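Local coordinates for protein putative NAD(P)H-flavin oxidoreductase (Streptococcus pyogenes serotype M1, PDB 2HAY) that binds flavin mononucleotide as a two-subunit assembly and, as a member of the nitroreductase family, probably acts as an NAD(P)H-dependent oxidoreductase, at residues D60-P63 and I64-E67; E170-Y174 and D175-H179. All blocks are in the same frame, centred on the assembly; numbering follows the deposited sequence. Where two conformers were deposited one is given.

Contact 1 of 2, residues D60-P63 and I64-E67; sequences DNKP and IKEE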
# COMPACT_ATOMS: atom_id res chain seq x y z
N ASP B 60 5.52 -18.93 11.67
CA ASP B 60 6.17 -19.28 12.93
C ASP B 60 7.20 -20.41 12.73
O ASP B 60 8.15 -20.55 13.50
CB ASP B 60 5.11 -19.72 13.95
CG ASP B 60 4.49 -18.55 14.70
OD1 ASP B 60 3.46 -18.76 15.37
OD2 ASP B 60 5.03 -17.42 14.64
N ASN B 61 7.03 -21.19 11.66
CA ASN B 61 7.85 -22.36 11.40
C ASN B 61 9.31 -22.01 11.14
O ASN B 61 9.64 -21.37 10.13
CB ASN B 61 7.28 -23.16 10.22
CG ASN B 61 7.95 -24.51 10.07
OD1 ASN B 61 8.98 -24.64 9.41
ND2 ASN B 61 7.39 -25.53 10.70
N LYS B 62 10.18 -22.44 12.06
CA LYS B 62 11.62 -22.10 12.01
C LYS B 62 12.36 -22.74 10.81
O LYS B 62 13.12 -22.05 10.14
CB LYS B 62 12.33 -22.34 13.35
CG LYS B 62 11.86 -21.36 14.43
CD LYS B 62 12.76 -21.36 15.67
CE LYS B 62 12.11 -20.61 16.82
NZ LYS B 62 12.04 -19.13 16.58
N PRO B 63 12.13 -24.04 10.55
CA PRO B 63 12.73 -24.62 9.33
C PRO B 63 12.46 -23.85 8.03
O PRO B 63 13.37 -23.71 7.20
CB PRO B 63 12.10 -26.01 9.29
CG PRO B 63 11.92 -26.35 10.77
CD PRO B 63 11.42 -25.06 11.34
N ILE B 64 11.23 -23.34 7.86
CA ILE B 64 10.86 -22.65 6.63
C ILE B 64 11.57 -21.30 6.57
O ILE B 64 12.11 -20.94 5.51
CB ILE B 64 9.32 -22.54 6.44
CG1 ILE B 64 8.75 -23.94 6.19
CG2 ILE B 64 8.99 -21.65 5.25
CD1 ILE B 64 7.26 -24.06 6.27
N LYS B 65 11.63 -20.61 7.70
CA LYS B 65 12.44 -19.40 7.82
C LYS B 65 13.92 -19.65 7.43
O LYS B 65 14.50 -18.87 6.65
CB LYS B 65 12.36 -18.81 9.23
CG LYS B 65 10.99 -18.32 9.63
CD LYS B 65 11.11 -17.20 10.64
CE LYS B 65 9.93 -17.18 11.55
NZ LYS B 65 10.10 -18.25 12.56
N GLU B 66 14.49 -20.74 7.96
CA GLU B 66 15.88 -21.13 7.68
C GLU B 66 16.12 -21.37 6.17
O GLU B 66 17.14 -20.95 5.62
CB GLU B 66 16.29 -22.36 8.52
CG GLU B 66 16.45 -22.10 10.06
CD GLU B 66 16.64 -23.38 10.92
OE1 GLU B 66 16.98 -24.47 10.39
OE2 GLU B 66 16.46 -23.30 12.16
N GLU B 67 15.17 -22.03 5.52
CA GLU B 67 15.20 -22.26 4.08
C GLU B 67 15.06 -20.99 3.23
O GLU B 67 15.68 -20.89 2.17
CB GLU B 67 14.13 -23.26 3.68
CG GLU B 67 14.42 -23.95 2.40
CD GLU B 67 13.48 -25.13 2.14
OE1 GLU B 67 12.71 -25.52 3.05
OE2 GLU B 67 13.54 -25.65 1.00
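An asparagine N-cap opens the short helix 62-68, directly after strand 54-59. Asn61 OD1 accepts from Ile64 N at 3.0 Å, in the carbonyl plane of the amide, with an N-H...O angle of 145°. Its CG lies anti to the backbone N (chi1 -170°), which swings the amide over the first turn. Asn61 OD1 also lies 3.3 Å from Ile64 CG1, the two side chains crossing at about a right angle. Asn61 ND2 turns to the other subunit and is hydrogen-bonded to Lys224 O there; Val223 of that subunit packs on Ile64. Behind the cap the helical bonds begin: Lys65 N to Asn61 O (3.2 Å), Glu66 N to Lys62 O (2.9 Å) and Glu67 N to Pro63 O (3.0 Å). Lys65 runs back along the chain and bends at its last torsion (chi4 79°), bringing Lys65 NZ to Asp60 O in a weak bond of 3.2 Å. Lys62 NZ is 4.5 Å from Lys65 NZ, a mild repulsion if both are charged. One amide thus serves two chains, its oxygen closing the helix start and its nitrogen holding the partner's C-terminal residue, Lys224.

Contact 2 of 2, residues E170-Y174 and D175-H179; sequences EGFHY and DKVNH. With FMN (flavin mononucleotide), chain I.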
# COMPACT_ATOMS: atom_id res chain seq x y z
N GLU B 170 11.01 -6.52 0.81
CA GLU B 170 10.94 -6.96 -0.59
C GLU B 170 12.24 -7.59 -1.06
O GLU B 170 12.30 -8.07 -2.19
CB GLU B 170 10.65 -5.78 -1.53
CG GLU B 170 9.25 -5.24 -1.52
CD GLU B 170 9.06 -4.10 -2.51
OE1 GLU B 170 10.07 -3.59 -3.04
OE2 GLU B 170 7.90 -3.70 -2.76
N GLY B 171 13.27 -7.58 -0.20
CA GLY B 171 14.62 -7.97 -0.56
C GLY B 171 14.82 -9.47 -0.48
O GLY B 171 15.49 -9.97 0.42
N PHE B 172 14.21 -10.19 -1.42
CA PHE B 172 14.34 -11.64 -1.52
C PHE B 172 14.01 -12.06 -2.94
O PHE B 172 13.40 -11.29 -3.69
CB PHE B 172 13.47 -12.37 -0.50
CG PHE B 172 12.00 -12.08 -0.62
CD1 PHE B 172 11.40 -11.09 0.14
CD2 PHE B 172 11.21 -12.81 -1.49
CE1 PHE B 172 10.03 -10.82 0.03
CE2 PHE B 172 9.84 -12.55 -1.59
CZ PHE B 172 9.27 -11.55 -0.84
N HIS B 173 14.46 -13.28 -3.31
CA HIS B 173 14.19 -13.82 -4.64
C HIS B 173 12.78 -14.38 -4.64
O HIS B 173 12.52 -15.45 -4.07
CB HIS B 173 15.20 -14.93 -4.98
CG HIS B 173 15.28 -15.25 -6.44
ND1 HIS B 173 14.30 -15.97 -7.10
CD2 HIS B 173 16.20 -14.93 -7.38
CE1 HIS B 173 14.63 -16.10 -8.37
NE2 HIS B 173 15.79 -15.49 -8.57
N TYR B 174 11.87 -13.65 -5.28
CA TYR B 174 10.45 -14.00 -5.26
C TYR B 174 10.19 -15.42 -5.78
O TYR B 174 9.54 -16.21 -5.11
CB TYR B 174 9.63 -12.93 -6.01
CG TYR B 174 9.30 -11.74 -5.14
CD1 TYR B 174 10.30 -10.92 -4.61
CD2 TYR B 174 7.98 -11.45 -4.81
CE1 TYR B 174 9.99 -9.83 -3.78
CE2 TYR B 174 7.67 -10.36 -4.00
CZ TYR B 174 8.68 -9.56 -3.49
OH TYR B 174 8.35 -8.49 -2.68
N ASP B 175 10.73 -15.76 -6.95
CA ASP B 175 10.51 -17.09 -7.52
C ASP B 175 10.96 -18.20 -6.57
O ASP B 175 10.22 -19.16 -6.31
CB ASP B 175 11.23 -17.20 -8.88
CG ASP B 175 11.16 -18.60 -9.49
OD1 ASP B 175 10.17 -18.88 -10.18
OD2 ASP B 175 12.13 -19.38 -9.31
N LYS B 176 12.19 -18.08 -6.06
CA LYS B 176 12.73 -19.04 -5.13
C LYS B 176 11.91 -19.17 -3.83
O LYS B 176 11.69 -20.28 -3.36
CB LYS B 176 14.19 -18.70 -4.81
CG LYS B 176 15.12 -18.97 -5.99
CD LYS B 176 16.57 -18.64 -5.67
CE LYS B 176 17.48 -18.62 -6.94
NZ LYS B 176 18.69 -17.72 -6.68
N VAL B 177 11.46 -18.05 -3.28
CA VAL B 177 10.68 -18.05 -2.04
C VAL B 177 9.29 -18.62 -2.28
O VAL B 177 8.80 -19.41 -1.46
CB VAL B 177 10.63 -16.63 -1.40
CG1 VAL B 177 9.63 -16.58 -0.27
CG2 VAL B 177 12.03 -16.28 -0.88
N ASN B 178 8.68 -18.23 -3.40
CA ASN B 178 7.46 -18.87 -3.88
C ASN B 178 7.61 -20.38 -4.00
O ASN B 178 6.72 -21.12 -3.62
CB ASN B 178 7.03 -18.28 -5.23
CG ASN B 178 6.16 -17.02 -5.07
OD1 ASN B 178 5.45 -16.87 -4.10
ND2 ASN B 178 6.20 -16.13 -6.07
N HIS B 179 8.73 -20.84 -4.53
CA HIS B 179 8.89 -22.26 -4.64
C HIS B 179 9.10 -22.96 -3.31
O HIS B 179 8.65 -24.10 -3.15
CB HIS B 179 9.92 -22.64 -5.71
CG HIS B 179 9.40 -22.44 -7.10
ND1 HIS B 179 9.33 -21.20 -7.69
CD2 HIS B 179 8.85 -23.31 -7.98
CE1 HIS B 179 8.78 -21.31 -8.89
NE2 HIS B 179 8.50 -22.58 -9.09
N1 FMN I . 14.74 -2.86 4.62
C2 FMN I . 15.63 -3.94 4.58
O2 FMN I . 16.66 -3.96 5.31
N3 FMN I . 15.37 -5.02 3.73
C4 FMN I . 14.27 -5.05 2.89
O4 FMN I . 14.11 -5.91 2.02
C4A FMN I . 13.38 -3.97 2.90
N5 FMN I . 12.27 -4.01 2.05
C5A FMN I . 11.35 -2.97 2.05
C6 FMN I . 10.24 -3.04 1.20
C7 FMN I . 9.31 -2.01 1.18
C7M FMN I . 8.01 -2.23 0.46
C8 FMN I . 9.49 -0.88 2.02
C8M FMN I . 8.33 0.01 2.31
C9 FMN I . 10.61 -0.81 2.86
C9A FMN I . 11.55 -1.86 2.89
N10 FMN I . 12.68 -1.83 3.75
C10 FMN I . 13.61 -2.88 3.77
C1' FMN I . 12.91 -0.69 4.67
C2' FMN I . 13.43 0.53 3.90
O2' FMN I . 14.84 0.47 3.72
C3' FMN I . 13.06 1.80 4.68
O3' FMN I . 11.66 1.86 4.87
C4' FMN I . 13.53 3.10 4.05
O4' FMN I . 14.94 3.02 3.88
C5' FMN I . 13.12 4.31 4.93
O5' FMN I . 13.65 4.26 6.26
P FMN I . 12.74 4.14 7.58
O1P FMN I . 13.59 3.66 8.72
O2P FMN I . 11.58 3.21 7.33
O3P FMN I . 12.12 5.42 8.00
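The loop from strand 165-169 to helix 174-183 caps the helix at one end and holds the flavin at the other. His173 is the N-cap: His173 ND1 accepts from Lys176 N at 3.2 Å, nearly straight (166°), although the donor lies 18° out of the ring plane. CG anti to the backbone N (chi1 -162°) carries the imidazole to this amide. The extended Lys176 chain passes over one face of the His173 ring, Lys176 CE 3.9 Å from its centroid in a CH-pi contact. Val177 N to His173 O (2.9 Å) and Asn178 N to Tyr174 O (2.8 Å) start the helix. In this first turn Asp175 O receives both His179 N and His179 ND1 from one turn on, and they reach it from opposite faces of its plane.

Just before the cap, Phe172 and Tyr174 overlap with their faces offset, Phe172 CE2 over the centre of the Tyr174 ring. Val177 meets Phe172 obliquely, Val177 CG2 to Phe172 CD2 at 3.6 Å, where Met197 of strand 192-201 packs on both side chains. Tyr174 OH is hydrogen-bonded to Ala195 O on that strand.

At the pocket, Glu170 N donates to FMN N5 (3.1 Å) and Gly171 N to FMN O4 (2.9 Å). Glu170 CG packs near the dimethylbenzene part of the flavin, 3.6 Å from FMN C6. Its carboxylate is held by Tyr149 and, from the second subunit, by Ser48, Trp143 and Gln147. Gly171 centres an inverse gamma turn.

Because ND1 accepts the capping bond, His173 is probably neutral with its proton on NE2. FMN N5 likewise accepts, consistent with oxidised flavin, and the two successive amides would probably polarise the N5/C4=O edge and make it more electron-poor.

Overall arrangement
From the N terminus, the chain leaves strand 54-59 and passes at once into contact 1, which begins helix 62-68. Then come strand 84-91 and a run of helices that ends with the long helix 137-162, before strand 165-169 leads into contact 2 and helix 174-183. The two contacts are in series, neither nested nor crossed, and each closes only a local turn at a helix start. They follow the two strands that are outermost, within this chain, in the four-stranded antiparallel sheet, yet their centres are 14 Å apart and their nearest atoms about 7 Å, without touching. Glu67 of contact 1 reaches the far end of helix 174-183 in a salt bridge with Lys183, and both contacts meet the second subunit.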